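Local structure of blood group a-and b-cleaving endo-beta-galactosidase (Streptococcus pneumoniae, 2YGL) at residues V211-F217 and N240-V246. The protein is the tandem CBM51 carbohydrate-binding part of a family 98 glycoside hydrolase that cleaves blood group A and B antigens, and probably binds host glycans. Residues are numbered along the deposited sequence; the frame is centred on the assembly and turned at random.
Sequences VQKDKPF and NKGLGTV
Gln212 and Gly244 form an antiparallel hydrogen-bonded pair, joining the short strand 212-213 to strand 242-244, whose other edge is bonded to strand 343-352 in a sheet of the second CBM51 module. Gln212 N reaches Gly244 O at 2.8 Å in the carbonyl plane, and the return bond from Gly244 N to Gln212 O is equally short. Beyond this pair the chain turns back over Gly244, and Lys215 O comes to 3.3 Å from Gly244 CA in a CA-H...O contact, the turn lying directly on the glycine backbone. The ring of Phe217, its CG anti to the backbone N (chi1 -174°), receives Val246 CG2 over one face, 3.8 Å from the centroid, as a CH-pi contact, while Gly244 O lies at the ring edge. A water accepts from Phe217 N and lies 3.0 Å from Thr245 O.

Against this tight, buried end stands the partly exposed, more solvent-accessible one around Asp214 and Lys241. Asp214 N bonds Gly242 O from above the carbonyl plane. The carboxylate then grips segment 240-246 twice: OD1 takes Gly242 N at 2.9 Å on its anti lone pair, and OD2 meets Lys241 NZ at 2.9 Å on the syn side, 22° out of plane. Bends at chi2 and chi3 curl the lysine back to this salt bridge. Ser193 OG also bonds Asp214 OD1, and Asp194 shares the ammonium group. With both oxygens engaged, the carboxylate is fixed in rotation, and the two acids facing one ammonium group probably favour its charged form.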
ATOM      1  N   VAL A 211      -5.547  28.202  20.773  1.00 16.09           N
ATOM      2  CA  VAL A 211      -5.129  27.417  19.612  1.00 15.65           C
ATOM      3  C   VAL A 211      -6.327  27.301  18.666  1.00 15.32           C
ATOM      4  O   VAL A 211      -7.453  27.067  19.105  1.00 15.26           O
ATOM      5  CB  VAL A 211      -4.577  26.027  20.046  1.00 15.70           C
ATOM      6  CG1 VAL A 211      -4.421  25.075  18.860  1.00 15.53           C
ATOM      7  CG2 VAL A 211      -3.236  26.192  20.772  1.00 15.34           C
ATOM      8  N   GLN A 212      -6.082  27.505  17.378  1.00 15.02           N
ATOM      9  CA  GLN A 212      -7.160  27.618  16.403  1.00 14.95           C
ATOM     10  C   GLN A 212      -7.380  26.339  15.605  1.00 14.93           C
ATOM     11  O   GLN A 212      -6.423  25.648  15.248  1.00 14.99           O
ATOM     12  CB  GLN A 212      -6.908  28.801  15.462  1.00 14.54           C
ATOM     13  CG  GLN A 212      -7.019  30.172  16.136  1.00 14.19           C
ATOM     14  CD  GLN A 212      -8.420  30.477  16.654  1.00 13.93           C
ATOM     15  OE1 GLN A 212      -8.653  30.508  17.862  1.00 13.78           O
ATOM     16  NE2 GLN A 212      -9.356  30.693  15.739  1.00 12.82           N
ATOM     17  N   LYS A 213      -8.649  26.040  15.334  1.00 14.85           N
ATOM     18  CA  LYS A 213      -9.024  24.887  14.516  1.00 14.86           C
ATOM     19  C   LYS A 213      -9.337  25.320  13.085  1.00 14.86           C
ATOM     20  O   LYS A 213     -10.173  26.198  12.864  1.00 14.99           O
ATOM     21  CB  LYS A 213     -10.213  24.141  15.135  1.00 14.86           C
ATOM     22  CG  LYS A 213      -9.873  23.401  16.434  1.00 14.59           C
ATOM     23  CD  LYS A 213     -11.128  22.885  17.142  1.00 13.99           C
ATOM     24  CE  LYS A 213     -10.753  22.037  18.353  1.00 14.00           C
ATOM     25  NZ  LYS A 213     -11.937  21.481  19.069  1.00 12.81           N
ATOM     26  N   ASP A 214      -8.638  24.704  12.130  1.00 14.93           N
ATOM     27  CA  ASP A 214      -8.800  24.953  10.690  1.00 15.03           C
ATOM     28  C   ASP A 214      -8.437  26.384  10.259  1.00 15.21           C
ATOM     29  O   ASP A 214      -8.817  26.833   9.170  1.00 15.19           O
ATOM     30  CB  ASP A 214     -10.212  24.552  10.222  1.00 15.13           C
ATOM     31  CG  ASP A 214     -10.550  23.101  10.557  1.00 15.13           C
ATOM     32  OD1 ASP A 214      -9.631  22.260  10.602  1.00 15.87           O
ATOM     33  OD2 ASP A 214     -11.735  22.799  10.779  1.00 16.18           O
ATOM     34  N   LYS A 215      -7.686  27.079  11.115  1.00 15.16           N
ATOM     35  CA  LYS A 215      -7.260  28.463  10.885  1.00 15.30           C
ATOM     36  C   LYS A 215      -5.870  28.680  11.483  1.00 15.19           C
ATOM     37  O   LYS A 215      -5.510  28.013  12.458  1.00 15.10           O
ATOM     38  CB  LYS A 215      -8.220  29.456  11.556  1.00 15.34           C
ATOM     39  CG  LYS A 215      -9.696  29.266  11.263  1.00 15.85           C
ATOM     40  CD  LYS A 215     -10.537  30.010  12.277  1.00 16.00           C
ATOM     41  CE  LYS A 215     -11.972  29.526  12.254  1.00 16.62           C
ATOM     42  NZ  LYS A 215     -12.801  30.258  13.251  1.00 17.24           N
ATOM     43  N   PRO A 216      -5.087  29.621  10.916  1.00 15.13           N
ATOM     44  CA  PRO A 216      -3.861  30.037  11.602  1.00 15.21           C
ATOM     45  C   PRO A 216      -4.199  30.786  12.891  1.00 15.29           C
ATOM     46  O   PRO A 216      -5.291  31.345  13.008  1.00 15.45           O
ATOM     47  CB  PRO A 216      -3.179  30.967  10.590  1.00 15.07           C
ATOM     48  CG  PRO A 216      -4.262  31.394   9.655  1.00 15.15           C
ATOM     49  CD  PRO A 216      -5.215  30.243   9.585  1.00 15.10           C
ATOM     50  N   PHE A 217      -3.270  30.786  13.845  1.00 15.28           N
ATOM     51  CA  PHE A 217      -3.519  31.312  15.187  1.00 15.24           C
ATOM     52  C   PHE A 217      -3.991  32.774  15.228  1.00 15.46           C
ATOM     53  O   PHE A 217      -5.077  33.061  15.741  1.00 15.37           O
ATOM     54  CB  PHE A 217      -2.277  31.124  16.073  1.00 15.14           C
ATOM     55  CG  PHE A 217      -2.488  31.511  17.509  1.00 14.75           C
ATOM     56  CD1 PHE A 217      -2.262  32.818  17.932  1.00 14.36           C
ATOM     57  CD2 PHE A 217      -2.911  30.567  18.443  1.00 15.16           C
ATOM     58  CE1 PHE A 217      -2.446  33.181  19.263  1.00 14.54           C
ATOM     59  CE2 PHE A 217      -3.103  30.922  19.783  1.00 14.92           C
ATOM     60  CZ  PHE A 217      -2.869  32.231  20.192  1.00 14.50           C
ATOM     61  N   ASN A 240      -7.876  22.666   3.973  1.00 20.15           N
ATOM     62  CA  ASN A 240      -9.239  22.726   4.495  1.00 19.30           C
ATOM     63  C   ASN A 240      -9.276  22.518   6.003  1.00 18.47           C
ATOM     64  O   ASN A 240     -10.075  23.137   6.704  1.00 18.26           O
ATOM     65  CB  ASN A 240     -10.130  21.677   3.818  1.00 19.57           C
ATOM     66  CG  ASN A 240     -10.340  21.938   2.331  1.00 20.40           C
ATOM     67  OD1 ASN A 240     -10.345  23.085   1.875  1.00 21.92           O
ATOM     68  ND2 ASN A 240     -10.534  20.865   1.569  1.00 20.92           N
ATOM     69  N   LYS A 241      -8.410  21.634   6.494  1.00 17.57           N
ATOM     70  CA  LYS A 241      -8.404  21.258   7.903  1.00 16.88           C
ATOM     71  C   LYS A 241      -7.011  21.389   8.509  1.00 16.26           C
ATOM     72  O   LYS A 241      -6.008  21.284   7.803  1.00 16.04           O
ATOM     73  CB  LYS A 241      -8.906  19.815   8.081  1.00 16.89           C
ATOM     74  CG  LYS A 241     -10.272  19.504   7.462  1.00 16.78           C
ATOM     75  CD  LYS A 241     -11.424  20.133   8.241  1.00 16.74           C
ATOM     76  CE  LYS A 241     -11.718  19.387   9.532  1.00 15.74           C
ATOM     77  NZ  LYS A 241     -12.742  20.110  10.323  1.00 16.08           N
ATOM     78  N   GLY A 242      -6.960  21.607   9.822  1.00 15.61           N
ATOM     79  CA  GLY A 242      -5.691  21.651  10.540  1.00 14.91           C
ATOM     80  C   GLY A 242      -5.722  22.412  11.850  1.00 14.48           C
ATOM     81  O   GLY A 242      -6.785  22.782  12.339  1.00 14.34           O
ATOM     82  N   LEU A 243      -4.539  22.643  12.413  1.00 14.21           N
ATOM     83  CA  LEU A 243      -4.399  23.317  13.705  1.00 13.80           C
ATOM     84  C   LEU A 243      -3.444  24.502  13.594  1.00 13.68           C
ATOM     85  O   LEU A 243      -2.415  24.414  12.922  1.00 13.52           O
ATOM     86  CB  LEU A 243      -3.893  22.338  14.772  1.00 13.49           C
ATOM     87  CG  LEU A 243      -4.776  21.135  15.128  1.00 13.69           C
ATOM     88  CD1 LEU A 243      -3.989  20.085  15.910  1.00 12.95           C
ATOM     89  CD2 LEU A 243      -6.022  21.566  15.896  1.00 13.48           C
ATOM     90  N   GLY A 244      -3.793  25.600  14.257  1.00 13.53           N
ATOM     91  CA  GLY A 244      -2.978  26.813  14.243  1.00 13.44           C
ATOM     92  C   GLY A 244      -2.554  27.208  15.642  1.00 13.48           C
ATOM     93  O   GLY A 244      -3.397  27.424  16.518  1.00 13.07           O
ATOM     94  N   THR A 245      -1.243  27.293  15.850  1.00 13.61           N
ATOM     95  CA  THR A 245      -0.687  27.614  17.164  1.00 13.78           C
ATOM     96  C   THR A 245       0.473  28.607  17.076  1.00 14.08           C
ATOM     97  O   THR A 245       0.900  28.982  15.980  1.00 14.07           O
ATOM     98  CB  THR A 245      -0.246  26.327  17.923  1.00 13.70           C
ATOM     99  OG1 THR A 245       0.021  26.643  19.292  1.00 13.48           O
ATOM    100  CG2 THR A 245       0.997  25.699  17.293  1.00 13.45           C
ATOM    101  N   VAL A 246       0.950  29.049  18.237  1.00 14.39           N
ATOM    102  CA  VAL A 246       2.175  29.835  18.334  1.00 14.76           C
ATOM    103  C   VAL A 246       3.197  29.037  19.138  1.00 14.93           C
ATOM    104  O   VAL A 246       2.924  28.631  20.270  1.00 14.95           O
ATOM    105  CB  VAL A 246       1.933  31.225  18.976  1.00 14.86           C
ATOM    106  CG1 VAL A 246       3.257  31.956  19.221  1.00 14.49           C
ATOM    107  CG2 VAL A 246       1.020  32.068  18.088  1.00 14.54           C
TER
HETATM  108  O   HOH W   1      -0.695  29.579  13.566  1.00 12.75           O